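Local coordinates for protein glycerol dehydrogenase (PDB 6CSJ) that probably catalyses the NAD-dependent oxidation of glycerol and related polyols and, in this double mutant, has an acquired D-lactate dehydrogenase activity, at residues N258-T266 with V314-V325; L305-G313 with I352-K363. The protein carries 2 engineered substitutions. One frame throughout, in Å; residues are numbered along the deposited sequence.

Contact 1 of 2, residues N258-T266 with V314-V325; sequences NGLTVLEET and VKELNEEKLRKV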
loop_
_atom_site.group_PDB
_atom_site.type_symbol
_atom_site.label_atom_id
_atom_site.label_comp_id
_atom_site.label_asym_id
_atom_site.label_seq_id
_atom_site.Cartn_x
_atom_site.Cartn_y
_atom_site.Cartn_z
ATOM N N ASN A 258 -8.451 9.736 2.708
ATOM C CA ASN A 258 -8.079 10.993 2.043
ATOM C C ASN A 258 -8.659 12.202 2.753
ATOM O O ASN A 258 -7.952 13.181 2.979
ATOM C CB ASN A 258 -8.524 11.011 0.577
ATOM C CG ASN A 258 -7.754 10.022 -0.284
ATOM O OD1 ASN A 258 -6.786 9.415 0.157
ATOM N ND2 ASN A 258 -8.197 9.852 -1.520
ATOM N N GLY A 259 -9.935 12.123 3.116
ATOM C CA GLY A 259 -10.596 13.194 3.857
ATOM C C GLY A 259 -9.978 13.531 5.209
ATOM O O GLY A 259 -10.030 14.681 5.650
ATOM N N LEU A 260 -9.396 12.533 5.873
ATOM C CA LEU A 260 -8.764 12.742 7.175
ATOM C C LEU A 260 -7.536 13.665 7.142
ATOM O O LEU A 260 -7.109 14.143 8.198
ATOM C CB LEU A 260 -8.416 11.397 7.836
ATOM C CG LEU A 260 -9.664 10.652 8.414
ATOM C CD1 LEU A 260 -9.371 9.206 8.678
ATOM C CD2 LEU A 260 -10.137 11.271 9.711
ATOM N N THR A 261 -6.989 13.936 5.940
ATOM C CA THR A 261 -5.867 14.888 5.780
ATOM C C THR A 261 -6.201 16.286 6.347
ATOM O O THR A 261 -5.320 17.000 6.798
ATOM C CB THR A 261 -5.426 15.026 4.309
ATOM O OG1 THR A 261 -4.159 15.671 4.285
ATOM C CG2 THR A 261 -6.413 15.860 3.528
ATOM N N VAL A 262 -7.484 16.650 6.308
ATOM C CA VAL A 262 -8.018 17.868 6.934
ATOM C C VAL A 262 -7.656 17.971 8.420
ATOM O O VAL A 262 -7.402 19.062 8.914
ATOM C CB VAL A 262 -9.565 17.926 6.786
ATOM C CG1 VAL A 262 -10.183 19.023 7.657
ATOM C CG2 VAL A 262 -9.972 18.108 5.325
ATOM N N LEU A 263 -7.681 16.850 9.134
ATOM C CA LEU A 263 -7.272 16.810 10.541
ATOM C C LEU A 263 -5.740 16.698 10.663
ATOM O O LEU A 263 -5.160 15.630 10.448
ATOM C CB LEU A 263 -7.967 15.654 11.261
ATOM C CG LEU A 263 -9.493 15.687 11.256
ATOM C CD1 LEU A 263 -10.070 14.444 11.899
ATOM C CD2 LEU A 263 -10.018 16.927 11.994
ATOM N N GLU A 264 -5.113 17.821 11.003
ATOM C CA GLU A 264 -3.648 17.946 11.093
ATOM C C GLU A 264 -3.007 16.963 12.082
ATOM O O GLU A 264 -1.939 16.414 11.812
ATOM C CB GLU A 264 -3.260 19.398 11.459
ATOM C CG GLU A 264 -3.966 19.981 12.680
ATOM C CD GLU A 264 -4.283 21.469 12.557
ATOM O OE1 GLU A 264 -4.760 21.952 11.500
ATOM O OE2 GLU A 264 -4.052 22.150 13.552
ATOM N N GLU A 265 -3.677 16.735 13.214
ATOM C CA GLU A 265 -3.237 15.725 14.206
ATOM C C GLU A 265 -3.050 14.299 13.641
ATOM O O GLU A 265 -2.319 13.510 14.236
ATOM C CB GLU A 265 -4.207 15.632 15.399
ATOM C CG GLU A 265 -4.734 16.911 16.002
ATOM C CD GLU A 265 -6.176 17.228 15.599
ATOM O OE1 GLU A 265 -6.441 17.587 14.419
ATOM O OE2 GLU A 265 -7.039 17.144 16.478
ATOM N N THR A 266 -3.709 13.960 12.526
ATOM C CA THR A 266 -3.598 12.619 11.939
ATOM C C THR A 266 -2.461 12.453 10.935
ATOM O O THR A 266 -2.247 11.331 10.459
ATOM C CB THR A 266 -4.900 12.191 11.233
ATOM O OG1 THR A 266 -5.074 12.945 10.022
ATOM C CG2 THR A 266 -6.089 12.394 12.144
ATOM N N VAL A 314 -6.600 12.643 17.448
ATOM C CA VAL A 314 -7.635 13.686 17.539
ATOM C C VAL A 314 -8.163 13.731 18.976
ATOM O O VAL A 314 -8.906 12.854 19.390
ATOM C CB VAL A 314 -8.807 13.440 16.557
ATOM C CG1 VAL A 314 -9.797 14.600 16.596
ATOM C CG2 VAL A 314 -8.310 13.242 15.135
ATOM N N LYS A 315 -7.765 14.754 19.729
ATOM C CA LYS A 315 -8.135 14.891 21.140
ATOM C C LYS A 315 -9.575 15.353 21.364
ATOM O O LYS A 315 -10.164 14.996 22.376
ATOM C CB LYS A 315 -7.188 15.860 21.860
ATOM C CG LYS A 315 -5.716 15.443 21.816
ATOM C CD LYS A 315 -4.940 16.028 22.987
ATOM C CE LYS A 315 -3.617 15.323 23.152
ATOM N NZ LYS A 315 -2.749 16.089 24.086
ATOM N N GLU A 316 -10.117 16.154 20.440
ATOM C CA GLU A 316 -11.493 16.674 20.526
ATOM C C GLU A 316 -12.243 16.482 19.219
ATOM O O GLU A 316 -11.731 16.826 18.160
ATOM C CB GLU A 316 -11.469 18.169 20.823
ATOM C CG GLU A 316 -10.975 18.510 22.217
ATOM C CD GLU A 316 -11.603 19.791 22.764
ATOM O OE1 GLU A 316 -12.817 20.007 22.564
ATOM O OE2 GLU A 316 -10.887 20.586 23.422
ATOM N N LEU A 317 -13.471 15.963 19.299
ATOM C CA LEU A 317 -14.394 15.985 18.167
ATOM C C LEU A 317 -14.831 17.433 17.926
ATOM O O LEU A 317 -15.458 18.031 18.774
ATOM C CB LEU A 317 -15.631 15.119 18.438
ATOM C CG LEU A 317 -15.461 13.587 18.463
ATOM C CD1 LEU A 317 -14.116 13.053 18.964
ATOM C CD2 LEU A 317 -16.633 13.019 19.263
ATOM N N ASN A 318 -14.481 17.961 16.760
ATOM C CA ASN A 318 -14.876 19.291 16.320
ATOM C C ASN A 318 -15.821 19.105 15.135
ATOM O O ASN A 318 -15.441 18.489 14.130
ATOM C CB ASN A 318 -13.626 20.070 15.909
ATOM C CG ASN A 318 -13.914 21.512 15.554
ATOM O OD1 ASN A 318 -14.343 21.820 14.440
ATOM N ND2 ASN A 318 -13.684 22.412 16.513
ATOM N N GLU A 319 -17.046 19.613 15.253
ATOM C CA GLU A 319 -18.045 19.441 14.197
ATOM C C GLU A 319 -17.612 20.056 12.871
ATOM O O GLU A 319 -17.742 19.430 11.826
ATOM C CB GLU A 319 -19.425 19.980 14.616
ATOM C CG GLU A 319 -20.447 20.011 13.473
ATOM C CD GLU A 319 -21.888 20.188 13.928
ATOM O OE1 GLU A 319 -22.126 20.578 15.089
ATOM O OE2 GLU A 319 -22.798 19.959 13.106
ATOM N N GLU A 320 -17.091 21.279 12.915
ATOM C CA GLU A 320 -16.693 21.997 11.696
ATOM C C GLU A 320 -15.594 21.236 10.936
ATOM O O GLU A 320 -15.670 21.075 9.713
ATOM C CB GLU A 320 -16.237 23.417 12.032
ATOM C CG GLU A 320 -16.063 24.331 10.821
ATOM C CD GLU A 320 -15.881 25.795 11.218
ATOM O OE1 GLU A 320 -14.999 26.083 12.055
ATOM O OE2 GLU A 320 -16.612 26.676 10.699
ATOM N N LYS A 321 -14.591 20.760 11.672
ATOM C CA LYS A 321 -13.486 20.005 11.085
ATOM C C LYS A 321 -13.953 18.673 10.500
ATOM O O LYS A 321 -13.578 18.305 9.379
ATOM C CB LYS A 321 -12.393 19.752 12.126
ATOM C CG LYS A 321 -11.670 20.998 12.618
ATOM C CD LYS A 321 -10.584 21.479 11.669
ATOM C CE LYS A 321 -9.963 22.741 12.221
ATOM N NZ LYS A 321 -9.360 22.577 13.584
ATOM N N LEU A 322 -14.780 17.955 11.261
ATOM C CA LEU A 322 -15.295 16.658 10.812
ATOM C C LEU A 322 -16.226 16.763 9.608
ATOM O O LEU A 322 -16.238 15.862 8.779
ATOM C CB LEU A 322 -15.941 15.900 11.982
ATOM C CG LEU A 322 -14.921 15.364 12.997
ATOM C CD1 LEU A 322 -15.598 14.915 14.273
ATOM C CD2 LEU A 322 -14.122 14.221 12.401
ATOM N N ARG A 323 -16.972 17.867 9.491
ATOM C CA ARG A 323 -17.741 18.164 8.265
ATOM C C ARG A 323 -16.816 18.287 7.057
ATOM O O ARG A 323 -17.133 17.780 5.977
ATOM C CB ARG A 323 -18.537 19.473 8.385
ATOM C CG ARG A 323 -19.652 19.479 9.410
ATOM C CD ARG A 323 -20.987 19.062 8.851
ATOM N NE ARG A 323 -21.915 18.737 9.940
ATOM C CZ ARG A 323 -22.970 17.923 9.851
ATOM N NH1 ARG A 323 -23.286 17.306 8.704
ATOM N NH2 ARG A 323 -23.717 17.720 10.931
ATOM N N LYS A 324 -15.691 18.984 7.235
ATOM C CA LYS A 324 -14.713 19.150 6.151
ATOM C C LYS A 324 -14.120 17.799 5.733
ATOM O O LYS A 324 -13.950 17.541 4.527
ATOM C CB LYS A 324 -13.598 20.126 6.536
ATOM C CG LYS A 324 -14.009 21.586 6.657
ATOM C CD LYS A 324 -12.874 22.382 7.313
ATOM C CE LYS A 324 -13.326 23.699 7.962
ATOM N NZ LYS A 324 -13.689 24.679 6.907
ATOM N N VAL A 325 -13.835 16.943 6.721
ATOM C CA VAL A 325 -13.393 15.565 6.451
ATOM C C VAL A 325 -14.410 14.835 5.557
ATOM O O VAL A 325 -14.039 14.221 4.553
ATOM C CB VAL A 325 -13.167 14.756 7.757
ATOM C CG1 VAL A 325 -12.912 13.284 7.457
ATOM C CG2 VAL A 325 -12.008 15.320 8.575
#
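Leu263 and Val325 meet where the turn leaving helix 252-259 lies against the start of helix 319-329 and the loop leading into it, in the helical C-terminal domain of the iron-containing alcohol dehydrogenase fold. Leu263 has its CG anti to its own carbonyl carbon (chi1 -59°), which swings the forked end across to the other segment. There CG rests 3.7 Å from Val325 CG2, the two side chains crossing at about a right angle. The fork then splits its work: CD1 runs in among methyls, 3.9 Å from Val314 CG2 and close to Leu322 CD2, whereas CD2 lies 3.7 Å from Lys321 CB, on the aliphatic root of that lysine. Next to it Val262 crosses Lys324, CG1 meeting CB at 3.8 Å. Val325 also sets both its methyls against the Gly259 carbonyl, and its CA makes a CA-H...O contact of 3.6 Å with Gly259 O; a CB on Gly259 would come too close to Val325 O.

At the other end Thr266 and Val314 stand side by side, pointing the same way. A chi1 of 71° brings Thr266 OG1 back over its own turn, 2.7 Å from Leu263 O and with Leu260 O also near, while CG2 is left facing Val314 CG2. Helix 319-329 is itself N-capped by Asn318, whose OD1 takes Lys321 N on a lone pair in the carbonyl plane at 3.0 Å.

Contact 2 of 2, residues L305-G313 with I352-K363; sequences LPVTLGDLG and IVTADSVGRYYK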
loop_
_atom_site.group_PDB
_atom_site.type_symbol
_atom_site.label_atom_id
_atom_site.label_comp_id
_atom_site.label_asym_id
_atom_site.label_seq_id
_atom_site.Cartn_x
_atom_site.Cartn_y
_atom_site.Cartn_z
ATOM N N LEU A 305 -4.016 -1.499 15.895
ATOM C CA LEU A 305 -4.547 -0.592 14.880
ATOM C C LEU A 305 -5.601 0.331 15.520
ATOM O O LEU A 305 -6.290 -0.073 16.453
ATOM C CB LEU A 305 -5.173 -1.393 13.727
ATOM C CG LEU A 305 -4.177 -2.049 12.768
ATOM C CD1 LEU A 305 -4.903 -2.982 11.813
ATOM C CD2 LEU A 305 -3.374 -1.010 11.995
ATOM N N PRO A 306 -5.734 1.570 15.019
ATOM C CA PRO A 306 -6.708 2.506 15.591
ATOM C C PRO A 306 -8.171 2.163 15.259
ATOM O O PRO A 306 -8.473 1.769 14.129
ATOM C CB PRO A 306 -6.303 3.845 14.962
ATOM C CG PRO A 306 -5.674 3.472 13.673
ATOM C CD PRO A 306 -4.948 2.196 13.937
ATOM N N VAL A 307 -9.051 2.290 16.258
ATOM C CA VAL A 307 -10.512 2.150 16.079
ATOM C C VAL A 307 -11.314 3.388 16.550
ATOM O O VAL A 307 -12.537 3.339 16.629
ATOM C CB VAL A 307 -11.052 0.882 16.778
ATOM C CG1 VAL A 307 -10.398 -0.356 16.197
ATOM C CG2 VAL A 307 -10.855 0.935 18.300
ATOM N N THR A 308 -10.626 4.485 16.859
ATOM C CA THR A 308 -11.265 5.754 17.186
ATOM C C THR A 308 -10.469 6.895 16.552
ATOM O O THR A 308 -9.330 6.707 16.117
ATOM C CB THR A 308 -11.326 5.985 18.709
ATOM O OG1 THR A 308 -10.001 6.161 19.230
ATOM C CG2 THR A 308 -11.993 4.829 19.415
ATOM N N LEU A 309 -11.085 8.073 16.521
ATOM C CA LEU A 309 -10.394 9.305 16.140
ATOM C C LEU A 309 -9.301 9.655 17.146
ATOM O O LEU A 309 -8.242 10.145 16.760
ATOM C CB LEU A 309 -11.391 10.461 15.984
ATOM C CG LEU A 309 -12.325 10.309 14.783
ATOM C CD1 LEU A 309 -13.476 11.303 14.887
ATOM C CD2 LEU A 309 -11.569 10.482 13.467
ATOM N N GLY A 310 -9.553 9.385 18.425
ATOM C CA GLY A 310 -8.532 9.475 19.475
ATOM C C GLY A 310 -7.269 8.698 19.155
ATOM O O GLY A 310 -6.168 9.233 19.277
ATOM N N ASP A 311 -7.422 7.451 18.703
ATOM C CA ASP A 311 -6.272 6.610 18.327
ATOM C C ASP A 311 -5.455 7.200 17.157
ATOM O O ASP A 311 -4.285 6.855 16.990
ATOM C CB ASP A 311 -6.707 5.179 17.959
ATOM C CG ASP A 311 -7.310 4.401 19.129
ATOM O OD1 ASP A 311 -7.176 4.830 20.301
ATOM O OD2 ASP A 311 -7.918 3.337 18.872
ATOM N N LEU A 312 -6.079 8.056 16.343
ATOM C CA LEU A 312 -5.392 8.816 15.293
ATOM C C LEU A 312 -4.815 10.167 15.756
ATOM O O LEU A 312 -4.325 10.921 14.922
ATOM C CB LEU A 312 -6.338 9.070 14.116
ATOM C CG LEU A 312 -7.024 7.866 13.488
ATOM C CD1 LEU A 312 -7.916 8.363 12.349
ATOM C CD2 LEU A 312 -6.012 6.846 12.978
ATOM N N GLY A 313 -4.879 10.469 17.056
ATOM C CA GLY A 313 -4.348 11.713 17.622
ATOM C C GLY A 313 -5.340 12.849 17.825
ATOM O O GLY A 313 -4.961 13.919 18.323
ATOM N N ILE A 352 -18.514 8.396 10.190
ATOM C CA ILE A 352 -17.238 8.680 10.847
ATOM C C ILE A 352 -17.412 8.841 12.361
ATOM O O ILE A 352 -16.705 8.193 13.146
ATOM C CB ILE A 352 -16.536 9.913 10.205
ATOM C CG1 ILE A 352 -16.084 9.546 8.782
ATOM C CG2 ILE A 352 -15.332 10.382 11.034
ATOM C CD1 ILE A 352 -15.784 10.732 7.888
ATOM N N VAL A 353 -18.349 9.687 12.766
ATOM C CA VAL A 353 -18.553 9.962 14.192
ATOM C C VAL A 353 -19.079 8.706 14.900
ATOM O O VAL A 353 -18.686 8.415 16.036
ATOM C CB VAL A 353 -19.482 11.177 14.413
ATOM C CG1 VAL A 353 -19.836 11.360 15.891
ATOM C CG2 VAL A 353 -18.813 12.430 13.874
ATOM N N THR A 354 -19.944 7.958 14.216
ATOM C CA THR A 354 -20.490 6.725 14.778
ATOM C C THR A 354 -19.428 5.613 14.829
ATOM O O THR A 354 -19.405 4.823 15.782
ATOM C CB THR A 354 -21.769 6.286 14.027
ATOM O OG1 THR A 354 -22.730 7.354 14.082
ATOM C CG2 THR A 354 -22.378 5.020 14.640
ATOM N N ALA A 355 -18.534 5.565 13.840
ATOM C CA ALA A 355 -17.389 4.650 13.902
ATOM C C ALA A 355 -16.537 4.915 15.145
ATOM O O ALA A 355 -16.143 3.978 15.853
ATOM C CB ALA A 355 -16.543 4.758 12.641
ATOM N N ASP A 356 -16.277 6.198 15.403
ATOM C CA ASP A 356 -15.594 6.631 16.623
ATOM C C ASP A 356 -16.349 6.206 17.891
ATOM O O ASP A 356 -15.724 5.707 18.827
ATOM C CB ASP A 356 -15.342 8.151 16.596
ATOM C CG ASP A 356 -14.712 8.659 17.872
ATOM O OD1 ASP A 356 -13.481 8.513 18.045
ATOM O OD2 ASP A 356 -15.454 9.202 18.711
ATOM N N SER A 357 -17.676 6.372 17.913
ATOM C CA SER A 357 -18.497 5.924 19.062
ATOM C C SER A 357 -18.452 4.400 19.239
ATOM O O SER A 357 -18.331 3.926 20.362
ATOM C CB SER A 357 -19.963 6.383 18.940
ATOM O OG SER A 357 -20.079 7.782 18.709
ATOM N N VAL A 358 -18.551 3.646 18.137
ATOM C CA VAL A 358 -18.469 2.173 18.173
ATOM C C VAL A 358 -17.103 1.706 18.705
ATOM O O VAL A 358 -17.029 0.791 19.525
ATOM C CB VAL A 358 -18.775 1.544 16.781
ATOM C CG1 VAL A 358 -18.374 0.080 16.713
ATOM C CG2 VAL A 358 -20.254 1.669 16.458
ATOM N N GLY A 359 -16.035 2.336 18.240
ATOM C CA GLY A 359 -14.689 2.019 18.711
ATOM C C GLY A 359 -14.490 2.275 20.195
ATOM O O GLY A 359 -13.937 1.428 20.905
ATOM N N ARG A 360 -14.940 3.448 20.648
ATOM C CA ARG A 360 -14.889 3.803 22.068
ATOM C C ARG A 360 -15.686 2.795 22.867
ATOM O O ARG A 360 -15.212 2.305 23.882
ATOM C CB ARG A 360 -15.398 5.232 22.328
ATOM C CG ARG A 360 -14.440 6.322 21.863
ATOM C CD ARG A 360 -15.018 7.709 22.132
ATOM N NE ARG A 360 -14.878 8.126 23.526
ATOM C CZ ARG A 360 -15.793 7.989 24.491
ATOM N NH1 ARG A 360 -16.980 7.433 24.258
ATOM N NH2 ARG A 360 -15.512 8.430 25.718
ATOM N N TYR A 361 -16.874 2.455 22.372
ATOM C CA TYR A 361 -17.772 1.514 23.048
ATOM C C TYR A 361 -17.108 0.162 23.282
ATOM O O TYR A 361 -17.160 -0.356 24.401
ATOM C CB TYR A 361 -19.091 1.344 22.262
ATOM C CG TYR A 361 -19.988 0.243 22.782
ATOM C CD1 TYR A 361 -20.884 0.478 23.835
ATOM C CD2 TYR A 361 -19.936 -1.042 22.231
ATOM C CE1 TYR A 361 -21.702 -0.538 24.322
ATOM C CE2 TYR A 361 -20.744 -2.057 22.713
ATOM C CZ TYR A 361 -21.626 -1.799 23.754
ATOM O OH TYR A 361 -22.422 -2.823 24.216
ATOM N N TYR A 362 -16.486 -0.399 22.243
ATOM C CA TYR A 362 -15.844 -1.722 22.354
ATOM C C TYR A 362 -14.521 -1.717 23.135
ATOM O O TYR A 362 -14.230 -2.676 23.845
ATOM C CB TYR A 362 -15.693 -2.384 20.975
ATOM C CG TYR A 362 -17.004 -2.943 20.455
ATOM C CD1 TYR A 362 -17.631 -4.011 21.100
ATOM C CD2 TYR A 362 -17.617 -2.409 19.321
ATOM C CE1 TYR A 362 -18.833 -4.529 20.636
ATOM C CE2 TYR A 362 -18.821 -2.927 18.846
ATOM C CZ TYR A 362 -19.421 -3.978 19.501
ATOM O OH TYR A 362 -20.601 -4.484 19.044
ATOM N N LYS A 363 -13.738 -0.646 23.024
ATOM C CA LYS A 363 -12.563 -0.458 23.894
ATOM C C LYS A 363 -12.916 -0.489 25.384
ATOM O O LYS A 363 -12.223 -1.117 26.175
ATOM C CB LYS A 363 -11.833 0.837 23.584
ATOM C CG LYS A 363 -10.837 0.691 22.437
ATOM C CD LYS A 363 -10.246 2.036 22.035
ATOM C CE LYS A 363 -9.452 2.743 23.106
ATOM N NZ LYS A 363 -8.859 3.922 22.430
#
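Asp356 reaches out of helix 345-365 to hold the loop at Leu309. With CG anti to the backbone N (chi1 177°), its carboxylate extends to the loop, and OD1 accepts from Leu309 N at 2.9 Å on the anti lone pair, with an N-H...O angle of 151°. OD1 of this buried carboxylate thus has one peptide N-H, with Thr308 CB and Leu309 CB beside it, and Leu309 crosses over the aspartate with CD1 4.0 Å from Asp356 CB.

Asp311 divides its two oxygens between loop and helix. OD2 takes Val307 N at 3.0 Å, nearly straight at 167° and again on the anti lone pair, tying Asp311 back to the start of the turn; OD1 faces Lys363 NZ at 2.9 Å in a salt bridge whose hydrogen bond is weak. On its way to Asp311 the Lys363 chain passes Val307 CG2, with CD 3.9 Å from that methyl. With an alanine at Asp311, Val307 N would probably lose this acceptor and Lys363 the carboxylate facing it, leaving the ammonium freer to swing.

Gly359 lets the backbones close up: its CA sits 3.3 Å from Val307 O in a CA-H...O contact, and a CB there would run straight into that oxygen. Thr308 lays CG2 on the helix backbone at Arg360 N and Gly359 C, with Arg360 CG just beyond, and its OG1 accepts from Asp311 N at 2.9 Å. That last bond makes an ST motif at the start of a short helix-like turn, docked on the C-terminal helix of the all-helical domain that this dehydrogenase family shares.

Overall arrangement
Contacts 1 and 2 lie about 13 Å apart, centre to centre, in the helical domain, with one continuous loop feeding both: residues 305-313 serve contact 2, and from Val314 on the chain serves contact 1. They touch at that junction, where Val314 N probably hydrogen-bonds to Leu309 O, and again where Val325 CG1 meets Ile352 CD1, bringing helix 319-329 against helix 345-365. Contact 1 is partly buried, contact 2 more fully so, with the carboxylate of Asp356 inside it and the Asp311-Lys363 pair at its rim. Contact 1 depends on valine and leucine methyls, whereas contact 2 ties a loop to a helix through carboxylates. Both use a glycine for close backbone approach.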